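Local structure of Nrps/pks (Streptomyces albus, 4OPE) at residues 12-17 with 106-111; 119-124 with 195-200; 488-493 with 554-559; 26-31 with 372-377. The protein probably catalyses the decarboxylative condensation that lengthens the growing acyl chain of oxazolomycin, acting as a ketosynthase domain of an AT-less modular polyketide synthase. All coordinates share one frame; numbering follows the deposited sequence.

Contact 1: residues 12-17 with 106-111; sequences VGVAGR and LEDAGT
Val12 meets the end of helix 93-108 mainly through its carbonyl: Ala109 CA lies 3.4 Å from Val12 O in a C-H...O contact, and the alanine methyl rests beside the same oxygen. The valine also adds an apolar touch, CG2 to Ala109 CB at 4.2 Å. Gly13 comes next, where the two backbones approach most closely, its CA 4.1 Å from Ala109 CB. Having no side chain on the side facing the helix, glycine suits this spot, and the single methyl of Ala109 completes the close fit. Val14 then supplies the hydrogen bond of the contact, Val14 N to Asp108 OD2 at 2.8 Å and nearly straight (167°). The donor arrives on the anti side of the carboxylate, 30° out of its plane. With CG opposite its own backbone N (chi1 -178°), Asp108 lowers its carboxylate from the last helical turn onto the strand, where it serves a backbone N-H; its other oxygen makes a weak bond to Ser564. The branched side chain of Val14 turns away and packs on Val246 and on Thr362 and Leu365 of helix 356-370. Ala15 sets its small methyl toward the helix, against His104 and Leu105. Just past Ala109 the helix closes in a Schellman motif: Gly110 adopts positive phi, readily reached by glycine, while Thr111 N bonds Leu106 O and Gly110 N bonds Glu107 O. A helix ending over a central strand of a mixed sheet, with another helix on that strand's far side, is the layered alpha/beta arrangement of the thiolase fold.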
loop_
_atom_site.group_PDB
_atom_site.type_symbol
_atom_site.label_atom_id
_atom_site.label_comp_id
_atom_site.label_asym_id
_atom_site.label_seq_id
_atom_site.Cartn_x
_atom_site.Cartn_y
_atom_site.Cartn_z
ATOM N N VAL A 12 -18.427 9.449 7.843
ATOM C CA VAL A 12 -19.609 9.205 8.626
ATOM C C VAL A 12 -19.365 8.364 9.852
ATOM O O VAL A 12 -20.291 7.975 10.483
ATOM C CB VAL A 12 -20.682 8.510 7.791
ATOM C CG1 VAL A 12 -20.968 9.306 6.540
ATOM C CG2 VAL A 12 -20.274 7.074 7.452
ATOM N N GLY A 13 -18.134 8.046 10.180
ATOM C CA GLY A 13 -17.866 7.394 11.482
ATOM C C GLY A 13 -16.381 7.334 11.713
ATOM O O GLY A 13 -15.622 7.398 10.788
ATOM N N VAL A 14 -15.977 7.190 12.947
ATOM C CA VAL A 14 -14.550 7.099 13.271
ATOM C C VAL A 14 -14.384 6.261 14.507
ATOM O O VAL A 14 -15.253 6.255 15.378
ATOM C CB VAL A 14 -13.921 8.521 13.479
ATOM C CG1 VAL A 14 -14.727 9.371 14.490
ATOM C CG2 VAL A 14 -12.432 8.460 13.850
ATOM N N ALA A 15 -13.254 5.596 14.601
ATOM C CA ALA A 15 -12.919 4.820 15.764
ATOM C C ALA A 15 -11.411 4.688 15.908
ATOM O O ALA A 15 -10.680 4.828 14.937
ATOM C CB ALA A 15 -13.575 3.466 15.647
ATOM N N GLY A 16 -10.940 4.449 17.119
ATOM C CA GLY A 16 -9.514 4.446 17.405
ATOM C C GLY A 16 -9.109 4.117 18.830
ATOM O O GLY A 16 -9.874 4.320 19.753
ATOM N N ARG A 17 -7.908 3.573 19.006
ATOM C CA ARG A 17 -7.270 3.511 20.310
ATOM C C ARG A 17 -5.948 4.195 20.203
ATOM O O ARG A 17 -5.222 3.973 19.254
ATOM C CB ARG A 17 -7.000 2.086 20.718
ATOM C CG ARG A 17 -8.246 1.251 20.776
ATOM C CD ARG A 17 -7.924 -0.226 20.825
ATOM N NE ARG A 17 -7.209 -0.548 22.055
ATOM C CZ ARG A 17 -6.667 -1.732 22.307
ATOM N NH1 ARG A 17 -6.756 -2.711 21.419
ATOM N NH2 ARG A 17 -6.017 -1.928 23.442
ATOM N N LEU A 106 -17.868 0.614 12.558
ATOM C CA LEU A 106 -19.206 0.425 12.013
ATOM C C LEU A 106 -20.240 0.809 13.058
ATOM O O LEU A 106 -21.233 1.482 12.761
ATOM C CB LEU A 106 -19.380 -0.979 11.548
ATOM C CG LEU A 106 -19.107 -1.238 10.070
ATOM C CD1 LEU A 106 -18.057 -0.372 9.403
ATOM C CD2 LEU A 106 -18.807 -2.704 9.896
ATOM N N GLU A 107 -19.964 0.469 14.308
ATOM C CA GLU A 107 -20.848 0.892 15.383
ATOM C C GLU A 107 -20.896 2.407 15.509
ATOM O O GLU A 107 -21.963 2.986 15.662
ATOM C CB GLU A 107 -20.467 0.237 16.703
ATOM C CG GLU A 107 -20.554 -1.279 16.608
ATOM C CD GLU A 107 -20.420 -1.986 17.945
ATOM O OE1 GLU A 107 -19.643 -1.444 18.826
ATOM O OE2 GLU A 107 -21.087 -3.072 18.083
ATOM N N ASP A 108 -19.771 3.075 15.367
ATOM C CA ASP A 108 -19.800 4.532 15.484
ATOM C C ASP A 108 -20.548 5.172 14.318
ATOM O O ASP A 108 -21.259 6.120 14.498
ATOM C CB ASP A 108 -18.411 5.125 15.634
ATOM C CG ASP A 108 -18.447 6.641 15.809
ATOM O OD1 ASP A 108 -18.807 7.160 16.917
ATOM O OD2 ASP A 108 -18.100 7.319 14.816
ATOM N N ALA A 109 -20.416 4.629 13.129
ATOM C CA ALA A 109 -21.202 5.080 12.017
ATOM C C ALA A 109 -22.684 4.706 12.081
ATOM O O ALA A 109 -23.395 5.078 11.154
ATOM C CB ALA A 109 -20.618 4.513 10.726
ATOM N N GLY A 110 -23.149 3.945 13.090
ATOM C CA GLY A 110 -24.526 3.439 13.084
ATOM C C GLY A 110 -24.927 2.446 11.966
ATOM O O GLY A 110 -26.025 2.471 11.426
ATOM N N THR A 111 -24.052 1.505 11.692
ATOM C CA THR A 111 -24.278 0.589 10.625
ATOM C C THR A 111 -23.745 -0.786 11.003
ATOM O O THR A 111 -23.444 -1.015 12.163
ATOM C CB THR A 111 -23.639 1.105 9.319
ATOM O OG1 THR A 111 -24.194 0.389 8.214
ATOM C CG2 THR A 111 -22.153 0.909 9.324
#

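Contact 2: residues 119-124 with 195-200; sequences VRTGVF and CEVAVA
Thr121 to Phe124 and Val197 to Ala200 run as parallel neighbours in the N-terminal half of the thiolase fold. Strand 169-173 lies on the other side of 121-126, and helix 178-192 carries the chain from it over 121-126 to 197-204, a beta-alpha-beta crossover. Gly122 carries the register, bonding to residues on either side of Ala198: Gly122 N to Val197 O is 2.9 Å and Val199 N to Gly122 O is 2.7 Å. Phe124 N continues the pattern with Val199 O at 3.0 Å. Where the strands begin, Arg120 O accepts from both Glu196 N (2.9 Å) and Val197 N (3.3 Å). Glu196 returns the grip with its side chain: bent at chi2, it brings OE2 to 3.0 Å from Arg120 N, which meets it from above the carboxylate plane, 61° out. The guanidinium of Arg120 leads away to a salt bridge with Glu293 of the second subunit. Thr121, Val123, Val197 and Val199 share one face, where beta-branched side chains suit extended backbone; ahead of the strand, Val119 CG2 lies 3.8 Å from Val197 CG2. Phe124, Ala198 and Ala200 occupy the other face. There the small Ala198 lets helix 178-192 settle close to the sheet beside the broad ring. The Phe124 ring turns its edge to Val199 O, which lies near the ring plane, 3.8 Å from Phe124 CD1.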
loop_
_atom_site.group_PDB
_atom_site.type_symbol
_atom_site.label_atom_id
_atom_site.label_comp_id
_atom_site.label_asym_id
_atom_site.label_seq_id
_atom_site.Cartn_x
_atom_site.Cartn_y
_atom_site.Cartn_z
ATOM N N VAL A 119 -23.951 -2.432 -0.842
ATOM C CA VAL A 119 -23.056 -1.507 -1.508
ATOM C C VAL A 119 -21.704 -2.152 -1.498
ATOM O O VAL A 119 -21.437 -2.999 -0.681
ATOM C CB VAL A 119 -22.948 -0.131 -0.814
ATOM C CG1 VAL A 119 -24.270 0.607 -0.841
ATOM C CG2 VAL A 119 -22.474 -0.268 0.620
ATOM N N ARG A 120 -20.846 -1.709 -2.392
ATOM C CA ARG A 120 -19.525 -2.211 -2.473
ATOM C C ARG A 120 -18.592 -1.434 -1.576
ATOM O O ARG A 120 -18.516 -0.214 -1.670
ATOM C CB ARG A 120 -19.106 -2.067 -3.879
ATOM C CG ARG A 120 -18.035 -3.040 -4.259
ATOM C CD ARG A 120 -17.622 -2.593 -5.612
ATOM N NE ARG A 120 -17.334 -3.688 -6.492
ATOM C CZ ARG A 120 -17.112 -3.508 -7.774
ATOM N NH1 ARG A 120 -17.162 -2.275 -8.303
ATOM N NH2 ARG A 120 -16.830 -4.563 -8.512
ATOM N N THR A 121 -17.887 -2.133 -0.690
ATOM C CA THR A 121 -17.083 -1.453 0.325
ATOM C C THR A 121 -15.611 -1.771 0.163
ATOM O O THR A 121 -15.243 -2.924 0.048
ATOM C CB THR A 121 -17.557 -1.789 1.745
ATOM O OG1 THR A 121 -18.957 -1.449 1.871
ATOM C CG2 THR A 121 -16.762 -0.994 2.791
ATOM N N GLY A 122 -14.780 -0.721 0.118
ATOM C CA GLY A 122 -13.330 -0.880 0.018
ATOM C C GLY A 122 -12.658 -0.773 1.390
ATOM O O GLY A 122 -13.229 -0.208 2.322
ATOM N N VAL A 123 -11.444 -1.317 1.485
ATOM C CA VAL A 123 -10.583 -1.222 2.678
ATOM C C VAL A 123 -9.190 -0.825 2.258
ATOM O O VAL A 123 -8.621 -1.432 1.334
ATOM C CB VAL A 123 -10.463 -2.558 3.352
ATOM C CG1 VAL A 123 -9.495 -2.478 4.518
ATOM C CG2 VAL A 123 -11.831 -3.016 3.802
ATOM N N PHE A 124 -8.681 0.200 2.944
ATOM C CA PHE A 124 -7.390 0.865 2.709
ATOM C C PHE A 124 -6.760 1.194 4.068
ATOM O O PHE A 124 -7.301 1.992 4.849
ATOM C CB PHE A 124 -7.597 2.168 1.954
ATOM C CG PHE A 124 -8.313 2.012 0.649
ATOM C CD1 PHE A 124 -9.683 1.861 0.598
ATOM C CD2 PHE A 124 -7.615 2.020 -0.522
ATOM C CE1 PHE A 124 -10.344 1.714 -0.610
ATOM C CE2 PHE A 124 -8.260 1.852 -1.741
ATOM C CZ PHE A 124 -9.630 1.706 -1.788
ATOM N N CYS A 195 -15.512 1.589 -5.511
ATOM C CA CYS A 195 -16.440 1.227 -4.479
ATOM C C CYS A 195 -17.353 2.415 -4.151
ATOM O O CYS A 195 -17.266 3.435 -4.813
ATOM C CB CYS A 195 -15.691 0.711 -3.241
ATOM S SG CYS A 195 -14.435 1.836 -2.596
ATOM N N GLU A 196 -18.268 2.241 -3.194
ATOM C CA GLU A 196 -19.238 3.287 -2.842
ATOM C C GLU A 196 -19.023 3.773 -1.451
ATOM O O GLU A 196 -19.350 4.891 -1.134
ATOM C CB GLU A 196 -20.686 2.776 -2.978
ATOM C CG GLU A 196 -21.068 2.396 -4.415
ATOM C CD GLU A 196 -22.014 1.192 -4.486
ATOM O OE1 GLU A 196 -23.250 1.367 -4.335
ATOM O OE2 GLU A 196 -21.524 0.058 -4.705
ATOM N N VAL A 197 -18.512 2.893 -0.617
ATOM C CA VAL A 197 -18.206 3.179 0.746
ATOM C C VAL A 197 -16.800 2.674 0.930
ATOM O O VAL A 197 -16.407 1.726 0.223
ATOM C CB VAL A 197 -19.152 2.405 1.644
ATOM C CG1 VAL A 197 -18.721 2.492 3.101
ATOM C CG2 VAL A 197 -20.543 2.950 1.471
ATOM N N ALA A 198 -16.030 3.309 1.823
ATOM C CA ALA A 198 -14.645 2.847 2.087
ATOM C C ALA A 198 -14.206 2.924 3.533
ATOM O O ALA A 198 -14.578 3.836 4.244
ATOM C CB ALA A 198 -13.676 3.643 1.239
ATOM N N VAL A 199 -13.425 1.967 3.975
ATOM C CA VAL A 199 -12.790 2.072 5.288
ATOM C C VAL A 199 -11.393 2.537 5.043
ATOM O O VAL A 199 -10.695 1.897 4.296
ATOM C CB VAL A 199 -12.690 0.707 5.946
ATOM C CG1 VAL A 199 -11.838 0.738 7.198
ATOM C CG2 VAL A 199 -14.075 0.211 6.246
ATOM N N ALA A 200 -10.975 3.644 5.641
ATOM C CA ALA A 200 -9.545 4.074 5.560
ATOM C C ALA A 200 -9.006 4.163 6.938
ATOM O O ALA A 200 -9.618 4.780 7.797
ATOM C CB ALA A 200 -9.438 5.454 4.927
#

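Contact 3: residues 488-493 with 554-559; sequences LLTREP and VAAPAG
Leu489 fills the close-packed half of this contact, wedging its branched end against the extended chain at Val554 to Ala556. Its CB rests on the methyl of Ala556, Leu489 CB to Ala556 CB being 3.8 Å. Farther out, Leu489 CD1 lies 4.0 Å from Val554 CG1, while CD2 sits over the Val554 carbonyl. An extended leucine (chi2 172°) spans both neighbours at once, and the small Ala556 lets the backbones come near. The other side is looser. Thr490 contributes one methyl, CG2 at 4.2 Å from Ala556 CB, and its hydroxyl turns back to bond Thr487 O. Ala555 points away into an exposed position, although its carbonyl is taken by Arg539. The chain on the leucine side bends in a type I turn, closed by Arg491 N to Leu488 O at 3.1 Å, where helix 481-488 gives way to loop in the C-terminal extension of the ketosynthase. The side chain of Arg491 reaches the carbonyls of Leu565 and Pro566. No hydrogen bond joins the two segments, so they are held together by shape and apolar burial, and the stronger polar ties run from each to other parts of the chain.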
loop_
_atom_site.group_PDB
_atom_site.type_symbol
_atom_site.label_atom_id
_atom_site.label_comp_id
_atom_site.label_asym_id
_atom_site.label_seq_id
_atom_site.Cartn_x
_atom_site.Cartn_y
_atom_site.Cartn_z
ATOM N N LEU A 488 -28.769 1.827 19.196
ATOM C CA LEU A 488 -28.574 0.432 19.538
ATOM C C LEU A 488 -29.269 -0.504 18.573
ATOM O O LEU A 488 -28.792 -1.599 18.304
ATOM C CB LEU A 488 -29.063 0.169 20.953
ATOM C CG LEU A 488 -28.177 0.835 22.019
ATOM C CD1 LEU A 488 -28.911 0.911 23.343
ATOM C CD2 LEU A 488 -26.834 0.127 22.164
ATOM N N LEU A 489 -30.368 -0.042 18.004
ATOM C CA LEU A 489 -31.092 -0.843 17.032
ATOM C C LEU A 489 -30.425 -0.871 15.653
ATOM O O LEU A 489 -30.873 -1.615 14.763
ATOM C CB LEU A 489 -32.524 -0.366 16.909
ATOM C CG LEU A 489 -33.304 -0.545 18.210
ATOM C CD1 LEU A 489 -34.678 0.112 18.117
ATOM C CD2 LEU A 489 -33.404 -2.038 18.511
ATOM N N THR A 490 -29.358 -0.117 15.464
ATOM C CA THR A 490 -28.619 -0.265 14.222
ATOM C C THR A 490 -27.517 -1.298 14.362
ATOM O O THR A 490 -26.887 -1.687 13.372
ATOM C CB THR A 490 -27.954 1.036 13.814
ATOM O OG1 THR A 490 -26.829 1.273 14.689
ATOM C CG2 THR A 490 -28.965 2.152 13.879
ATOM N N ARG A 491 -27.289 -1.752 15.583
ATOM C CA ARG A 491 -26.219 -2.684 15.806
ATOM C C ARG A 491 -26.560 -4.105 15.459
ATOM O O ARG A 491 -27.657 -4.572 15.682
ATOM C CB ARG A 491 -25.777 -2.610 17.267
ATOM C CG ARG A 491 -25.034 -1.316 17.542
ATOM C CD ARG A 491 -24.355 -1.350 18.893
ATOM N NE ARG A 491 -23.719 -0.072 19.134
ATOM C CZ ARG A 491 -22.905 0.180 20.135
ATOM N NH1 ARG A 491 -22.622 -0.775 21.050
ATOM N NH2 ARG A 491 -22.403 1.401 20.220
ATOM N N GLU A 492 -25.579 -4.837 14.984
ATOM C CA GLU A 492 -25.811 -6.197 14.542
ATOM C C GLU A 492 -26.313 -7.062 15.711
ATOM O O GLU A 492 -25.734 -7.047 16.802
ATOM C CB GLU A 492 -24.549 -6.755 13.960
ATOM C CG GLU A 492 -24.690 -8.175 13.544
ATOM C CD GLU A 492 -23.427 -8.709 12.917
ATOM O OE1 GLU A 492 -22.819 -8.019 12.031
ATOM O OE2 GLU A 492 -23.087 -9.845 13.316
ATOM N N PRO A 493 -27.429 -7.781 15.498
ATOM C CA PRO A 493 -28.030 -8.594 16.569
ATOM C C PRO A 493 -27.273 -9.889 16.751
ATOM O O PRO A 493 -26.962 -10.564 15.775
ATOM C CB PRO A 493 -29.460 -8.881 16.049
ATOM C CG PRO A 493 -29.677 -7.912 14.939
ATOM C CD PRO A 493 -28.328 -7.671 14.334
ATOM N N VAL A 554 -35.565 -5.834 15.493
ATOM C CA VAL A 554 -36.411 -4.679 15.530
ATOM C C VAL A 554 -35.743 -3.548 14.723
ATOM O O VAL A 554 -34.565 -3.275 14.874
ATOM C CB VAL A 554 -36.598 -4.272 16.999
ATOM C CG1 VAL A 554 -37.184 -2.866 17.089
ATOM C CG2 VAL A 554 -37.441 -5.314 17.738
ATOM N N ALA A 555 -36.498 -2.893 13.857
ATOM C CA ALA A 555 -35.961 -1.823 13.028
ATOM C C ALA A 555 -35.837 -0.563 13.838
ATOM O O ALA A 555 -36.723 -0.253 14.666
ATOM C CB ALA A 555 -36.883 -1.558 11.852
ATOM N N ALA A 556 -34.752 0.169 13.597
ATOM C CA ALA A 556 -34.613 1.549 14.106
ATOM C C ALA A 556 -35.487 2.479 13.251
ATOM O O ALA A 556 -35.568 2.321 12.014
ATOM C CB ALA A 556 -33.153 2.017 14.075
ATOM N N PRO A 557 -36.167 3.427 13.910
ATOM C CA PRO A 557 -37.005 4.382 13.178
ATOM C C PRO A 557 -36.228 5.252 12.182
ATOM O O PRO A 557 -35.143 5.722 12.474
ATOM C CB PRO A 557 -37.630 5.237 14.292
ATOM C CG PRO A 557 -37.629 4.354 15.494
ATOM C CD PRO A 557 -36.419 3.465 15.367
ATOM N N ALA A 558 -36.799 5.427 11.003
ATOM C CA ALA A 558 -36.251 6.301 9.981
ATOM C C ALA A 558 -35.948 7.698 10.524
ATOM O O ALA A 558 -36.750 8.286 11.266
ATOM C CB ALA A 558 -37.235 6.409 8.814
ATOM N N GLY A 559 -34.773 8.210 10.155
ATOM C CA GLY A 559 -34.414 9.600 10.392
ATOM C C GLY A 559 -33.979 9.934 11.805
ATOM O O GLY A 559 -33.533 11.051 12.058
#

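Contact 4: residues 26-31 with 372-377; sequences QFWRNL and ELVPSL
Pro375 O and Leu31 O are bridged by one water, which lies 2.7 Å from Pro375 O and 2.9 Å from Leu31 O. Both carbonyls can only accept, so the water is the donor to each, though further acceptors within its reach may compete for its two protons. Leu31 O also faces carbon: Val374 CB and Pro375 CD each come to 3.4 Å of it. Proline suits this place because its ring, lacking an N-H, presents CD to the oxygen. Val374 then wedges between two helix residues. Its CG1 meets Trp28 CH2 at 3.5 Å, obliquely to the ring, and faces Leu31 CB at 4.1 Å. Trp28 is swung out to the strand with CG opposite its backbone N (chi1 176°). This joins helix 24-33, which follows strand 9-17 in the thiolase fold, to the short strand 372-373 and the loop that leaves it; the strand follows helix 356-370 and pairs antiparallel with 400-401. At the start of that strand Glu372 OE1 approaches the tryptophan edge, 3.5 Å from Trp28 CZ2 and near the ring plane, with ring and carboxylate planes 36° apart; OE2 forms a salt bridge with Arg32. His370 stacks on the same indole. Along the helix, Gln26 OE1 is gripped side-on by Arg29, 2.8 Å from Arg29 NH2 and 3.2 Å from Arg29 NE, both nitrogens reaching it from one face of the amide.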
loop_
_atom_site.group_PDB
_atom_site.type_symbol
_atom_site.label_atom_id
_atom_site.label_comp_id
_atom_site.label_asym_id
_atom_site.label_seq_id
_atom_site.Cartn_x
_atom_site.Cartn_y
_atom_site.Cartn_z
ATOM N N GLN A 26 -12.391 8.782 25.766
ATOM C CA GLN A 26 -11.229 8.930 26.613
ATOM C C GLN A 26 -10.173 9.742 25.847
ATOM O O GLN A 26 -9.538 10.605 26.406
ATOM C CB GLN A 26 -10.758 7.542 27.067
ATOM C CG GLN A 26 -9.687 7.550 28.139
ATOM C CD GLN A 26 -10.063 8.402 29.338
ATOM O OE1 GLN A 26 -11.147 8.231 29.903
ATOM N NE2 GLN A 26 -9.189 9.331 29.726
ATOM N N PHE A 27 -10.059 9.548 24.544
ATOM C CA PHE A 27 -9.142 10.341 23.768
ATOM C C PHE A 27 -9.471 11.800 23.894
ATOM O O PHE A 27 -8.581 12.647 24.074
ATOM C CB PHE A 27 -9.243 9.906 22.301
ATOM C CG PHE A 27 -8.157 10.447 21.375
ATOM C CD1 PHE A 27 -6.845 10.521 21.773
ATOM C CD2 PHE A 27 -8.475 10.823 20.074
ATOM C CE1 PHE A 27 -5.864 10.974 20.887
ATOM C CE2 PHE A 27 -7.500 11.265 19.190
ATOM C CZ PHE A 27 -6.202 11.348 19.595
ATOM N N TRP A 28 -10.760 12.101 23.820
ATOM C CA TRP A 28 -11.213 13.490 23.836
ATOM C C TRP A 28 -10.918 14.145 25.163
ATOM O O TRP A 28 -10.381 15.213 25.177
ATOM C CB TRP A 28 -12.681 13.636 23.490
ATOM C CG TRP A 28 -13.107 15.073 23.610
ATOM C CD1 TRP A 28 -13.995 15.595 24.509
ATOM C CD2 TRP A 28 -12.615 16.192 22.849
ATOM N NE1 TRP A 28 -14.104 16.946 24.341
ATOM C CE2 TRP A 28 -13.277 17.346 23.328
ATOM C CE3 TRP A 28 -11.689 16.331 21.815
ATOM C CZ2 TRP A 28 -13.057 18.611 22.799
ATOM C CZ3 TRP A 28 -11.478 17.622 21.260
ATOM C CH2 TRP A 28 -12.151 18.731 21.766
ATOM N N ARG A 29 -11.273 13.488 26.251
ATOM C CA ARG A 29 -10.912 13.893 27.606
ATOM C C ARG A 29 -9.429 14.292 27.690
ATOM O O ARG A 29 -9.072 15.400 28.201
ATOM C CB ARG A 29 -11.118 12.706 28.543
ATOM C CG ARG A 29 -12.009 12.905 29.757
ATOM C CD ARG A 29 -13.317 12.103 29.681
ATOM N NE ARG A 29 -13.114 10.661 29.472
ATOM C CZ ARG A 29 -14.058 9.812 29.053
ATOM N NH1 ARG A 29 -15.307 10.232 28.809
ATOM N NH2 ARG A 29 -13.754 8.532 28.865
ATOM N N ASN A 30 -8.569 13.392 27.175
ATOM C CA ASN A 30 -7.121 13.584 27.241
ATOM C C ASN A 30 -6.651 14.772 26.444
ATOM O O ASN A 30 -5.824 15.531 26.908
ATOM C CB ASN A 30 -6.398 12.363 26.740
ATOM C CG ASN A 30 -6.581 11.166 27.635
ATOM O OD1 ASN A 30 -7.214 11.253 28.705
ATOM N ND2 ASN A 30 -6.031 10.015 27.200
ATOM N N LEU A 31 -7.144 14.922 25.222
ATOM C CA LEU A 31 -6.835 16.118 24.421
ATOM C C LEU A 31 -7.321 17.337 25.138
ATOM O O LEU A 31 -6.639 18.325 25.177
ATOM C CB LEU A 31 -7.552 16.090 23.070
ATOM C CG LEU A 31 -7.092 14.984 22.128
ATOM C CD1 LEU A 31 -8.147 14.672 21.077
ATOM C CD2 LEU A 31 -5.783 15.352 21.463
ATOM N N GLU A 372 -14.178 23.085 19.980
ATOM C CA GLU A 372 -13.138 23.526 20.863
ATOM C C GLU A 372 -11.822 23.257 20.214
ATOM O O GLU A 372 -11.687 22.315 19.461
ATOM C CB GLU A 372 -13.191 22.786 22.210
ATOM C CG GLU A 372 -14.355 23.191 23.067
ATOM C CD GLU A 372 -14.336 22.570 24.453
ATOM O OE1 GLU A 372 -14.100 21.361 24.610
ATOM O OE2 GLU A 372 -14.596 23.304 25.432
ATOM N N LEU A 373 -10.852 24.105 20.526
ATOM C CA LEU A 373 -9.459 23.869 20.174
ATOM C C LEU A 373 -8.715 23.495 21.414
ATOM O O LEU A 373 -8.745 24.221 22.394
ATOM C CB LEU A 373 -8.806 25.097 19.577
ATOM C CG LEU A 373 -9.536 25.596 18.353
ATOM C CD1 LEU A 373 -9.040 26.989 18.044
ATOM C CD2 LEU A 373 -9.359 24.653 17.184
ATOM N N VAL A 374 -8.016 22.365 21.347
ATOM C CA VAL A 374 -7.337 21.816 22.510
ATOM C C VAL A 374 -5.868 22.215 22.557
ATOM O O VAL A 374 -5.296 22.558 21.539
ATOM C CB VAL A 374 -7.456 20.313 22.511
ATOM C CG1 VAL A 374 -8.924 19.919 22.452
ATOM C CG2 VAL A 374 -6.680 19.719 21.337
ATOM N N PRO A 375 -5.261 22.171 23.753
ATOM C CA PRO A 375 -3.847 22.445 23.932
ATOM C C PRO A 375 -2.939 21.522 23.136
ATOM O O PRO A 375 -3.114 20.288 23.152
ATOM C CB PRO A 375 -3.593 22.128 25.407
ATOM C CG PRO A 375 -4.890 21.945 26.043
ATOM C CD PRO A 375 -5.885 21.639 24.977
ATOM N N SER A 376 -1.951 22.140 22.489
ATOM C CA SER A 376 -0.735 21.479 22.018
ATOM C C SER A 376 0.358 21.626 23.108
ATOM O O SER A 376 0.602 22.703 23.551
ATOM C CB SER A 376 -0.263 22.135 20.713
ATOM O OG SER A 376 0.336 21.197 19.865
ATOM N N LEU A 377 1.019 20.539 23.500
ATOM C CA LEU A 377 1.866 20.521 24.677
ATOM C C LEU A 377 3.311 20.839 24.359
ATOM O O LEU A 377 3.712 20.889 23.187
ATOM C CB LEU A 377 1.799 19.145 25.357
ATOM C CG LEU A 377 0.539 18.844 26.184
ATOM C CD1 LEU A 377 -0.682 18.963 25.346
ATOM C CD2 LEU A 377 0.539 17.435 26.705
HETATM O O HOH W 1 -3.828 17.993 24.391
#

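Contacts 1 and 2 reach the same mixed sheet, their centres about 14 Å apart, with strand 242-250 lying between strands 9-17 and 197-204. Contact 4 draws on helix 24-33, which follows strand 9-17, and its centre is about 20 Å from that of contact 1; from contact 2 it is about 30 Å, on the opposite side of the chain's centre. Contact 3 lies out at the surface, yet touches contact 1 where Gly110 meets Thr490, so the C-terminal part is applied directly to the ketosynthase core. Along the chain, contact 4 spans the whole of contact 2 and crosses contact 1, while contact 3 follows them all. The early and late parts of the sequence are thus knitted into one compact body.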